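Side-chain contacts in hypothetical protein PH1948 (Pyrococcus horikoshii, PDB 1WY7), which probably acts as an S-adenosylmethionine-dependent methyltransferase, perhaps on RNA, and here holds the by-product S-adenosyl-L-homocysteine: residues Pro132-Ala137 with Arg155-Lys160; Ala35-Trp40 with Val195-Phe200; Tyr28-Asn33 with Gly61-Gly66; Lys160-Trp163 with Val168-His171. One frame throughout, in Å; residues are numbered along the deposited sequence.

Contact 1 (Pro132-Ala137 with Arg155-Lys160); sequences PFLLKA and RRFIEK. With SAH (S-adenosyl-L-homocysteine), chain E.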
# COMPACT_ATOMS: atom_id res chain seq x y z
N PRO A 132 1.37 9.81 9.37
CA PRO A 132 0.85 10.72 8.35
C PRO A 132 0.02 9.95 7.31
O PRO A 132 -0.96 10.46 6.75
CB PRO A 132 2.12 11.31 7.73
CG PRO A 132 3.09 11.29 8.86
CD PRO A 132 2.83 9.96 9.51
N PHE A 133 0.41 8.70 7.05
CA PHE A 133 -0.30 7.85 6.09
C PHE A 133 -1.66 7.38 6.62
O PHE A 133 -2.66 7.45 5.91
CB PHE A 133 0.56 6.64 5.70
CG PHE A 133 1.72 6.98 4.80
CD1 PHE A 133 2.90 7.54 5.31
CD2 PHE A 133 1.62 6.78 3.43
CE1 PHE A 133 3.96 7.89 4.46
CE2 PHE A 133 2.67 7.12 2.57
CZ PHE A 133 3.84 7.67 3.08
N LEU A 134 -1.70 6.92 7.87
CA LEU A 134 -2.95 6.47 8.47
C LEU A 134 -3.91 7.64 8.59
O LEU A 134 -5.09 7.52 8.25
CB LEU A 134 -2.70 5.83 9.83
CG LEU A 134 -1.99 4.48 9.74
CD1 LEU A 134 -1.40 4.11 11.08
CD2 LEU A 134 -2.98 3.43 9.26
N LEU A 135 -3.41 8.79 9.06
CA LEU A 135 -4.26 9.99 9.18
C LEU A 135 -4.87 10.37 7.84
O LEU A 135 -6.06 10.61 7.75
CB LEU A 135 -3.46 11.19 9.72
CG LEU A 135 -3.53 11.44 11.23
CD1 LEU A 135 -2.66 12.66 11.59
CD2 LEU A 135 -4.98 11.68 11.63
N LYS A 136 -4.04 10.45 6.80
CA LYS A 136 -4.53 10.80 5.47
C LYS A 136 -5.53 9.76 4.95
O LYS A 136 -6.59 10.11 4.43
CB LYS A 136 -3.36 10.93 4.50
CG LYS A 136 -3.75 11.28 3.08
CD LYS A 136 -4.53 12.58 3.02
CE LYS A 136 -3.74 13.73 3.63
NZ LYS A 136 -4.58 14.95 3.66
N ALA A 137 -5.19 8.48 5.08
CA ALA A 137 -6.08 7.41 4.62
C ALA A 137 -7.45 7.54 5.29
O ALA A 137 -8.48 7.47 4.64
CB ALA A 137 -5.46 6.02 4.93
N ARG A 155 0.55 -3.45 17.00
CA ARG A 155 -0.85 -3.87 16.95
C ARG A 155 -1.71 -3.05 17.92
O ARG A 155 -2.81 -2.61 17.57
CB ARG A 155 -0.97 -5.36 17.30
CG ARG A 155 -0.26 -6.26 16.30
CD ARG A 155 -0.35 -7.73 16.67
NE ARG A 155 -0.20 -8.55 15.47
CZ ARG A 155 -0.21 -9.88 15.45
NH1 ARG A 155 -0.08 -10.52 14.29
NH2 ARG A 155 -0.35 -10.58 16.57
N ARG A 156 -1.20 -2.87 19.14
CA ARG A 156 -1.91 -2.09 20.15
C ARG A 156 -2.14 -0.67 19.65
O ARG A 156 -3.23 -0.13 19.74
CB ARG A 156 -1.10 -2.04 21.46
CG ARG A 156 -1.63 -1.02 22.47
CD ARG A 156 -0.74 -0.85 23.70
NE ARG A 156 -0.71 -2.06 24.53
CZ ARG A 156 -0.24 -2.11 25.78
NH1 ARG A 156 -0.26 -3.25 26.45
NH2 ARG A 156 0.24 -1.01 26.36
N PHE A 157 -1.08 -0.07 19.11
CA PHE A 157 -1.19 1.29 18.59
C PHE A 157 -2.17 1.41 17.43
O PHE A 157 -3.07 2.25 17.45
CB PHE A 157 0.18 1.83 18.16
CG PHE A 157 0.09 3.09 17.32
CD1 PHE A 157 0.22 3.03 15.94
CD2 PHE A 157 -0.15 4.32 17.92
CE1 PHE A 157 0.12 4.19 15.16
CE2 PHE A 157 -0.26 5.48 17.15
CZ PHE A 157 -0.13 5.41 15.77
N ILE A 158 -2.00 0.56 16.42
CA ILE A 158 -2.88 0.59 15.26
C ILE A 158 -4.35 0.48 15.66
O ILE A 158 -5.21 1.20 15.13
CB ILE A 158 -2.53 -0.54 14.29
CG1 ILE A 158 -1.15 -0.29 13.70
CG2 ILE A 158 -3.57 -0.61 13.16
CD1 ILE A 158 -1.09 0.86 12.73
N GLU A 159 -4.64 -0.42 16.58
CA GLU A 159 -6.02 -0.63 17.03
C GLU A 159 -6.54 0.63 17.73
O GLU A 159 -7.68 1.05 17.50
CB GLU A 159 -6.06 -1.83 17.99
CG GLU A 159 -7.28 -2.70 17.81
CD GLU A 159 -7.26 -3.52 16.53
OE1 GLU A 159 -8.32 -3.58 15.87
OE2 GLU A 159 -6.22 -4.11 16.19
N LYS A 160 -5.70 1.23 18.57
CA LYS A 160 -6.08 2.44 19.30
C LYS A 160 -6.15 3.67 18.40
O LYS A 160 -7.09 4.46 18.48
CB LYS A 160 -5.09 2.72 20.45
CG LYS A 160 -5.44 2.01 21.75
CD LYS A 160 -4.51 2.40 22.91
CE LYS A 160 -3.10 1.88 22.69
NZ LYS A 160 -2.20 2.13 23.86
N SAH E . 7.12 -0.31 -3.95
CA SAH E . 6.06 -0.41 -2.93
CB SAH E . 6.14 0.86 -2.06
CG SAH E . 7.06 0.53 -0.94
SD SAH E . 7.55 1.70 0.33
C SAH E . 4.76 -0.61 -3.67
O SAH E . 4.82 -1.05 -4.86
OXT SAH E . 3.72 -0.29 -3.00
C5' SAH E . 6.38 3.04 0.28
C4' SAH E . 6.77 4.37 -0.40
O4' SAH E . 6.48 5.47 0.50
C3' SAH E . 8.26 4.58 -0.68
O3' SAH E . 8.38 4.34 -2.10
C2' SAH E . 8.55 6.06 -0.38
O2' SAH E . 9.28 6.87 -1.27
C1' SAH E . 7.16 6.59 0.00
N9 SAH E . 7.17 7.62 1.03
C8 SAH E . 7.93 7.74 2.18
N7 SAH E . 7.65 8.80 2.90
C5 SAH E . 6.64 9.43 2.18
C6 SAH E . 5.88 10.62 2.40
N6 SAH E . 6.07 11.40 3.49
N1 SAH E . 4.93 10.99 1.49
C2 SAH E . 4.73 10.20 0.40
N3 SAH E . 5.38 9.06 0.09
C4 SAH E . 6.34 8.72 1.03
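Leu134 and Ile158 mark the nearest approach of two helices, 131-140 and 152-164, whose backbones stay well apart, 9.0 Å between the two CA atoms. Both helices lie on one face of the central sheet of a Rossmann-like class I methyltransferase fold, and the gap between them is bridged by apolar side chains, mainly two methyl groups. CD1 of Leu134 meets CD1 of Ile158 at 3.7 Å, the two side chains crossing at about a right angle, so the touch is a point and not a length of chain. The same Leu134 methyl comes obliquely to the Phe157 ring, a looser approach of 4.4 Å to CE1. Ile158 is turned at both torsions (chi1 -66°, chi2 -71°), which brings CD1 round to Leu134, while its CG2 branch packs on Tyr198 and Phe200 of strand 191-202. His148 of strand 143-149 touches both Leu134 and Ile158, so the helices share a strand as their floor.

One residue earlier, Phe133 serves the cofactor pocket. Its ring meets the adenine of S-adenosyl-L-homocysteine edge first, the planes steeply inclined, and Pro120, Pro121 and Val106 touch the ring as well. With an alanine here the adenine would probably lose the aromatic edge that limits its tilt, and a gap would open beside those prolines. The ring atom that does the touching is CZ, placed over the C4-C5 bond of the purine and 3.4 Å from C4.

Contact 2 (Ala35-Trp40 with Val195-Phe200); sequences ASELLW and VDIYRF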
# COMPACT_ATOMS: atom_id res chain seq x y z
N ALA A 35 1.50 -8.42 -1.29
CA ALA A 35 0.71 -7.59 -2.18
C ALA A 35 -0.52 -8.35 -2.67
O ALA A 35 -1.64 -7.80 -2.69
CB ALA A 35 1.55 -7.16 -3.37
N SER A 36 -0.31 -9.60 -3.07
CA SER A 36 -1.38 -10.49 -3.54
C SER A 36 -2.43 -10.68 -2.46
O SER A 36 -3.62 -10.63 -2.74
CB SER A 36 -0.85 -11.89 -3.89
OG SER A 36 -0.01 -11.83 -5.01
N GLU A 37 -1.99 -10.94 -1.23
CA GLU A 37 -2.91 -11.13 -0.11
C GLU A 37 -3.80 -9.92 0.11
O GLU A 37 -5.02 -10.02 0.19
CB GLU A 37 -2.14 -11.39 1.18
CG GLU A 37 -1.52 -12.77 1.31
CD GLU A 37 -2.54 -13.88 1.61
OE1 GLU A 37 -2.10 -15.01 1.88
OE2 GLU A 37 -3.77 -13.63 1.59
N LEU A 38 -3.17 -8.75 0.21
CA LEU A 38 -3.92 -7.53 0.45
C LEU A 38 -4.93 -7.28 -0.65
O LEU A 38 -6.09 -7.00 -0.37
CB LEU A 38 -2.95 -6.34 0.60
CG LEU A 38 -3.56 -4.94 0.81
CD1 LEU A 38 -2.50 -3.98 1.37
CD2 LEU A 38 -4.12 -4.41 -0.51
N LEU A 39 -4.48 -7.37 -1.91
CA LEU A 39 -5.33 -7.12 -3.07
C LEU A 39 -6.45 -8.13 -3.26
O LEU A 39 -7.58 -7.76 -3.58
CB LEU A 39 -4.47 -7.06 -4.34
CG LEU A 39 -3.58 -5.82 -4.49
CD1 LEU A 39 -2.54 -6.07 -5.56
CD2 LEU A 39 -4.44 -4.62 -4.86
N TRP A 40 -6.15 -9.41 -3.06
CA TRP A 40 -7.17 -10.43 -3.22
C TRP A 40 -8.25 -10.24 -2.18
O TRP A 40 -9.43 -10.34 -2.47
CB TRP A 40 -6.58 -11.83 -3.10
CG TRP A 40 -7.47 -12.81 -3.74
CD1 TRP A 40 -8.32 -13.68 -3.12
CD2 TRP A 40 -7.68 -12.97 -5.15
NE1 TRP A 40 -9.06 -14.36 -4.06
CE2 TRP A 40 -8.68 -13.95 -5.31
CE3 TRP A 40 -7.11 -12.38 -6.29
CZ2 TRP A 40 -9.14 -14.35 -6.57
CZ3 TRP A 40 -7.56 -12.77 -7.54
CH2 TRP A 40 -8.57 -13.75 -7.67
N VAL A 195 4.40 -9.37 8.91
CA VAL A 195 3.54 -8.21 8.86
C VAL A 195 2.06 -8.59 8.94
O VAL A 195 1.68 -9.74 8.70
CB VAL A 195 3.74 -7.39 7.53
CG1 VAL A 195 5.17 -6.83 7.45
CG2 VAL A 195 3.46 -8.27 6.32
N ASP A 196 1.24 -7.61 9.31
CA ASP A 196 -0.20 -7.78 9.38
C ASP A 196 -0.75 -6.94 8.24
O ASP A 196 -0.27 -5.82 7.99
CB ASP A 196 -0.78 -7.22 10.69
CG ASP A 196 -0.43 -8.06 11.90
OD1 ASP A 196 -0.12 -7.45 12.94
OD2 ASP A 196 -0.48 -9.30 11.81
N ILE A 197 -1.74 -7.47 7.55
CA ILE A 197 -2.40 -6.75 6.48
C ILE A 197 -3.75 -6.40 7.10
O ILE A 197 -4.53 -7.28 7.47
CB ILE A 197 -2.60 -7.65 5.24
CG1 ILE A 197 -1.23 -8.10 4.72
CG2 ILE A 197 -3.37 -6.89 4.17
CD1 ILE A 197 -1.29 -9.01 3.52
N TYR A 198 -4.01 -5.10 7.25
CA TYR A 198 -5.25 -4.64 7.86
C TYR A 198 -6.28 -4.13 6.88
O TYR A 198 -5.94 -3.65 5.81
CB TYR A 198 -5.01 -3.48 8.83
CG TYR A 198 -4.23 -3.77 10.09
CD1 TYR A 198 -2.83 -3.79 10.08
CD2 TYR A 198 -4.89 -3.96 11.31
CE1 TYR A 198 -2.11 -3.99 11.27
CE2 TYR A 198 -4.18 -4.15 12.49
CZ TYR A 198 -2.79 -4.17 12.46
OH TYR A 198 -2.09 -4.42 13.61
N ARG A 199 -7.53 -4.21 7.30
CA ARG A 199 -8.64 -3.65 6.56
C ARG A 199 -9.40 -2.85 7.62
O ARG A 199 -9.88 -3.42 8.59
CB ARG A 199 -9.58 -4.70 6.00
CG ARG A 199 -10.74 -4.02 5.27
CD ARG A 199 -11.76 -4.97 4.72
NE ARG A 199 -12.78 -4.23 3.98
CZ ARG A 199 -13.89 -3.74 4.51
NH1 ARG A 199 -14.75 -3.07 3.74
NH2 ARG A 199 -14.16 -3.93 5.81
N PHE A 200 -9.46 -1.53 7.44
CA PHE A 200 -10.14 -0.64 8.37
C PHE A 200 -11.44 -0.18 7.70
O PHE A 200 -11.47 0.04 6.49
CB PHE A 200 -9.28 0.61 8.65
CG PHE A 200 -7.92 0.31 9.21
CD1 PHE A 200 -7.73 0.16 10.58
CD2 PHE A 200 -6.80 0.26 8.38
CE1 PHE A 200 -6.45 -0.03 11.11
CE2 PHE A 200 -5.53 0.07 8.90
CZ PHE A 200 -5.35 -0.07 10.27
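Ile197 reaches helix 32-44 with both of its branches. Its CG2 methyl lies 3.6 Å from CB of Leu38 and stays close to CG of the same leucine, the two side chains meeting at a slant. The longer branch ends in CD1, which is pressed to 3.4 Å from CB of Glu37 and also approaches the backbone N of Leu38, so the isoleucine fits against the helix surface itself and not merely against side-chain ends. Extension at chi2 (179°) carries CD1 this far. Glu37 contributes only its first methylene; bends at chi1 and chi2, both -75°, fold the carboxylate away from the strand and leave an apolar shoulder for the isoleucine. Cutting the side chain back to alanine would probably open a gap under Leu38 and the Glu37 methylene, and the helix would lose the grip of this side chain on the strand segment.

In the next shell, backbone bonds hold strand 191-202 between two neighbours: Ile197 pairs with Leu173, while Asp196 and Tyr198 pair with His148 and Ser146. Leu173 also touches Glu37 and so extends the apolar floor beneath the helix. On the far side of the helix, Ala35 and Leu39 pack on Leu12 of helix 6-13. Alternation along the strand sends Tyr198 to the other face of the sheet, where it meets Arg155 and Ile158 of helix 152-164. Helices on both faces of a mixed sheet, with an antiparallel strand inserted next to its edge, make the three-layer alpha/beta/alpha sandwich of class I methyltransferases.

Contact 3 (Tyr28-Asn33 with Gly61-Gly66); sequences YRTPGN and GVLSYG. With SAH (S-adenosyl-L-homocysteine), chain E.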
# COMPACT_ATOMS: atom_id res chain seq x y z
N TYR A 28 11.27 -0.15 -0.58
CA TYR A 28 11.43 -1.54 -0.99
C TYR A 28 10.08 -1.87 -1.64
O TYR A 28 9.03 -1.49 -1.13
CB TYR A 28 11.71 -2.47 0.21
CG TYR A 28 10.59 -2.57 1.22
CD1 TYR A 28 9.48 -3.40 0.98
CD2 TYR A 28 10.59 -1.81 2.38
CE1 TYR A 28 8.41 -3.45 1.86
CE2 TYR A 28 9.52 -1.85 3.28
CZ TYR A 28 8.43 -2.67 3.00
OH TYR A 28 7.34 -2.66 3.84
N ARG A 29 10.11 -2.53 -2.79
CA ARG A 29 8.88 -2.88 -3.48
C ARG A 29 8.05 -3.83 -2.62
O ARG A 29 8.61 -4.68 -1.93
CB ARG A 29 9.21 -3.56 -4.81
CG ARG A 29 10.05 -4.82 -4.62
CD ARG A 29 10.26 -5.53 -5.92
NE ARG A 29 8.99 -5.79 -6.59
CZ ARG A 29 8.88 -6.38 -7.77
NH1 ARG A 29 7.69 -6.57 -8.31
NH2 ARG A 29 9.97 -6.79 -8.42
N THR A 30 6.73 -3.69 -2.65
CA THR A 30 5.88 -4.58 -1.86
C THR A 30 6.04 -5.99 -2.41
O THR A 30 5.78 -6.23 -3.59
CB THR A 30 4.38 -4.21 -1.95
OG1 THR A 30 4.19 -2.83 -1.59
CG2 THR A 30 3.57 -5.08 -0.99
N PRO A 31 6.49 -6.94 -1.58
CA PRO A 31 6.67 -8.32 -2.05
C PRO A 31 5.38 -8.87 -2.67
O PRO A 31 4.28 -8.60 -2.18
CB PRO A 31 7.09 -9.06 -0.78
CG PRO A 31 7.87 -8.01 -0.04
CD PRO A 31 6.96 -6.80 -0.19
N GLY A 32 5.52 -9.62 -3.75
CA GLY A 32 4.36 -10.17 -4.44
C GLY A 32 3.35 -10.93 -3.59
O GLY A 32 2.15 -10.79 -3.76
N ASN A 33 3.84 -11.73 -2.66
CA ASN A 33 2.93 -12.51 -1.82
C ASN A 33 2.06 -11.62 -0.94
O ASN A 33 0.83 -11.76 -0.92
CB ASN A 33 3.70 -13.52 -0.97
CG ASN A 33 4.45 -12.88 0.20
OD1 ASN A 33 5.25 -11.95 0.02
ND2 ASN A 33 4.19 -13.39 1.41
N GLY A 61 4.78 1.09 -7.76
CA GLY A 61 3.46 0.78 -8.27
C GLY A 61 2.96 -0.66 -8.20
O GLY A 61 2.02 -1.01 -8.90
N VAL A 62 3.54 -1.50 -7.35
CA VAL A 62 3.09 -2.89 -7.25
C VAL A 62 1.60 -2.98 -6.88
O VAL A 62 0.83 -3.67 -7.56
CB VAL A 62 3.89 -3.69 -6.20
CG1 VAL A 62 3.26 -5.06 -6.00
CG2 VAL A 62 5.34 -3.84 -6.63
N LEU A 63 1.21 -2.29 -5.81
CA LEU A 63 -0.18 -2.32 -5.37
C LEU A 63 -1.11 -1.69 -6.40
O LEU A 63 -2.22 -2.18 -6.64
CB LEU A 63 -0.34 -1.58 -4.03
CG LEU A 63 0.35 -2.23 -2.83
CD1 LEU A 63 -0.01 -1.46 -1.57
CD2 LEU A 63 -0.11 -3.70 -2.69
N SER A 64 -0.65 -0.61 -7.02
CA SER A 64 -1.42 0.10 -8.03
C SER A 64 -1.68 -0.80 -9.23
O SER A 64 -2.81 -0.87 -9.74
CB SER A 64 -0.66 1.33 -8.50
OG SER A 64 -0.55 2.29 -7.47
N TYR A 65 -0.62 -1.46 -9.69
CA TYR A 65 -0.71 -2.35 -10.84
C TYR A 65 -1.72 -3.47 -10.56
O TYR A 65 -2.61 -3.75 -11.39
CB TYR A 65 0.68 -2.93 -11.14
CG TYR A 65 0.75 -3.79 -12.38
CD1 TYR A 65 0.52 -5.16 -12.32
CD2 TYR A 65 1.07 -3.24 -13.62
CE1 TYR A 65 0.62 -5.96 -13.45
CE2 TYR A 65 1.17 -4.02 -14.76
CZ TYR A 65 0.94 -5.38 -14.67
OH TYR A 65 1.07 -6.17 -15.79
N GLY A 66 -1.60 -4.10 -9.39
CA GLY A 66 -2.50 -5.17 -9.01
C GLY A 66 -3.95 -4.72 -8.98
O GLY A 66 -4.84 -5.44 -9.45
N SAH E . 7.12 -0.31 -3.95
CA SAH E . 6.06 -0.41 -2.93
CB SAH E . 6.14 0.86 -2.06
CG SAH E . 7.06 0.53 -0.94
SD SAH E . 7.55 1.70 0.33
C SAH E . 4.76 -0.61 -3.67
O SAH E . 4.82 -1.05 -4.86
OXT SAH E . 3.72 -0.29 -3.00
C5' SAH E . 6.38 3.04 0.28
C4' SAH E . 6.77 4.37 -0.40
O4' SAH E . 6.48 5.47 0.50
C3' SAH E . 8.26 4.58 -0.68
O3' SAH E . 8.38 4.34 -2.10
C2' SAH E . 8.55 6.06 -0.38
O2' SAH E . 9.28 6.87 -1.27
C1' SAH E . 7.16 6.59 0.00
N9 SAH E . 7.17 7.62 1.03
C8 SAH E . 7.93 7.74 2.18
N7 SAH E . 7.65 8.80 2.90
C5 SAH E . 6.64 9.43 2.18
C6 SAH E . 5.88 10.62 2.40
N6 SAH E . 6.07 11.40 3.49
N1 SAH E . 4.93 10.99 1.49
C2 SAH E . 4.73 10.20 0.40
N3 SAH E . 5.38 9.06 0.09
C4 SAH E . 6.34 8.72 1.03
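Thr30 and Val62 come together beside a ligand: much of what joins these two segments is the carboxylate of S-adenosyl-L-homocysteine, and no hydrogen bond runs directly from one to the other. Val62 N, in the first turn of helix 62-69, donates to O of the ligand at 2.8 Å, a bent bond of 140°. Val62 CG2 lies 3.3 Å from that same O, so an amide and a methyl of one residue both border it. The second carboxylate oxygen, OXT, is 2.9 Å from Thr30 OG1, a hydroxyl whose established partner is Asn119 OD1. The start of the helix would be expected to stabilise the negative charge.

The direct packing sets hydrocarbon groups against polar atoms. Val62 CG1, anti to its own backbone N at a chi1 of 172°, reaches to 3.7 Å from the carbonyl O of Thr30. Leu63 turns its branch point CG to 4.1 Å from Thr30 OG1. Arg29 crosses Val62 at about a right angle and lays its guanidinium obliquely against CG2, with NH1 4.0 Å away, while NH2 bonds to Ser13 O.

Gly61, at the N-cap, has a positive phi of 90°, and a CB there would jam against the preceding carbonyl; it closes the glycine-rich loop that class I methyltransferases use to bind the cofactor. Asn119 begins an NPPF sequence, as in N6-adenine methyltransferases. Beside this site, Ala35 of helix 32-44 touches Thr30, Val62 and Leu63, wedged where that helix meets helix 62-69, while Pro31 and Asn33 rest on strand 167-179.

Contact 4 (Lys160-Trp163 with Val168-His171); sequences KFSW and VVTH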
# COMPACT_ATOMS: atom_id res chain seq x y z
N LYS A 160 -5.70 1.23 18.57
CA LYS A 160 -6.08 2.44 19.30
C LYS A 160 -6.15 3.67 18.40
O LYS A 160 -7.09 4.46 18.48
CB LYS A 160 -5.09 2.72 20.45
CG LYS A 160 -5.44 2.01 21.75
CD LYS A 160 -4.51 2.40 22.91
CE LYS A 160 -3.10 1.88 22.69
NZ LYS A 160 -2.20 2.13 23.86
N PHE A 161 -5.15 3.84 17.54
CA PHE A 161 -5.12 5.00 16.65
C PHE A 161 -6.31 5.02 15.68
O PHE A 161 -6.95 6.07 15.51
CB PHE A 161 -3.81 5.01 15.86
CG PHE A 161 -3.55 6.30 15.11
CD1 PHE A 161 -3.94 6.44 13.78
CD2 PHE A 161 -2.88 7.36 15.73
CE1 PHE A 161 -3.66 7.60 13.08
CE2 PHE A 161 -2.59 8.52 15.03
CZ PHE A 161 -2.98 8.65 13.70
N SER A 162 -6.62 3.89 15.07
CA SER A 162 -7.74 3.84 14.15
C SER A 162 -9.05 4.15 14.87
O SER A 162 -9.93 4.81 14.34
CB SER A 162 -7.84 2.46 13.47
OG SER A 162 -8.16 1.44 14.40
N TRP A 163 -9.18 3.64 16.09
CA TRP A 163 -10.39 3.87 16.86
C TRP A 163 -10.60 5.36 17.15
O TRP A 163 -11.69 5.89 16.96
CB TRP A 163 -10.34 3.12 18.18
CG TRP A 163 -11.62 3.22 18.93
CD1 TRP A 163 -11.82 3.78 20.15
CD2 TRP A 163 -12.91 2.78 18.48
NE1 TRP A 163 -13.15 3.72 20.49
CE2 TRP A 163 -13.84 3.11 19.48
CE3 TRP A 163 -13.36 2.13 17.32
CZ2 TRP A 163 -15.20 2.82 19.37
CZ3 TRP A 163 -14.72 1.84 17.21
CH2 TRP A 163 -15.63 2.19 18.23
N VAL A 168 -12.58 1.02 12.52
CA VAL A 168 -12.44 -0.26 13.18
C VAL A 168 -11.80 -1.27 12.23
O VAL A 168 -12.04 -1.24 11.02
CB VAL A 168 -13.78 -0.84 13.62
CG1 VAL A 168 -14.16 -0.28 14.96
CG2 VAL A 168 -14.84 -0.51 12.58
N VAL A 169 -10.98 -2.14 12.80
CA VAL A 169 -10.32 -3.18 12.03
C VAL A 169 -11.35 -4.29 11.80
O VAL A 169 -11.93 -4.81 12.76
CB VAL A 169 -9.11 -3.76 12.81
CG1 VAL A 169 -8.54 -4.99 12.08
CG2 VAL A 169 -8.05 -2.69 12.96
N THR A 170 -11.60 -4.64 10.54
CA THR A 170 -12.55 -5.71 10.23
C THR A 170 -11.80 -7.01 9.88
O THR A 170 -12.30 -8.12 10.09
CB THR A 170 -13.47 -5.35 9.05
OG1 THR A 170 -12.67 -5.17 7.87
CG2 THR A 170 -14.23 -4.07 9.34
N HIS A 171 -10.59 -6.86 9.34
CA HIS A 171 -9.77 -8.00 8.97
C HIS A 171 -8.31 -7.72 9.24
O HIS A 171 -7.86 -6.58 9.14
CB HIS A 171 -9.88 -8.31 7.47
CG HIS A 171 -11.26 -8.65 7.02
ND1 HIS A 171 -12.26 -7.71 6.92
CD2 HIS A 171 -11.79 -9.81 6.57
CE1 HIS A 171 -13.34 -8.27 6.42
NE2 HIS A 171 -13.08 -9.55 6.20
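Ser162 lies on the buried side of this contact, facing Val169, whereas Trp163 and Val168 make the side turned to solvent. Helix 152-164 passes into strand 167-179 through a very short connection, so the backbones are still near each other at its mouth, with 5.9 Å between the CA atoms of Trp163 and Val168. On the inside, Ser162 points toward the strand, and its OG is 4.4 Å from Val169 CG2. The hydroxyl bonds back to the helix carbonyls of Ile158 and Glu159, with a further weak bond to Phe167 O at the start of the strand. Phe200 of strand 191-202 lies against both Ser162 and Val169, closing the inner side.

The outer side is different. Trp163 and Val168 run alongside each other, pointing the same way, and a chi1 of -174° swings the indole out along this flank. The valine's CG1 methyl is modelled too close to the indole, so the fine geometry of their approach is doubtful. Val203 touches both residues.

Farther along the strand, Thr170 and His171 both stand opposite Arg199 in a classic beta bulge. Thr170 OG1 lies in the plane of the histidine ring, hydrogen-bonded to ND1 at 2.7 Å, and it also bonds to Arg199 NH2. The polar groups thus find their partners in the helix, the bulge and the neighbouring strand. No hydrogen bond joins 160-163 to 168-171, and the packing between them relies on van der Waals contact.

In the fold
From the N terminus, contact 3 opens at 28-33, and helix 32-44 follows at once to begin contact 2; contact 3 closes at 61-66, before contact 2 has found its partner, so the two cross. Contact 2 then spans most of the chain, ending on strand 191-202. Inside its loop lie contact 1, which joins helices 131-140 and 152-164, and contact 4, which starts where contact 1 ends, shares Lys160 with it and turns back into strand 167-179. Contacts 2 and 3 hold one face of the sheet, contacts 1 and 4 the other, while the Arg155-Asp196 salt bridge links contacts 1 and 2. Contacts 1 and 3 touch opposite ends of the ligand.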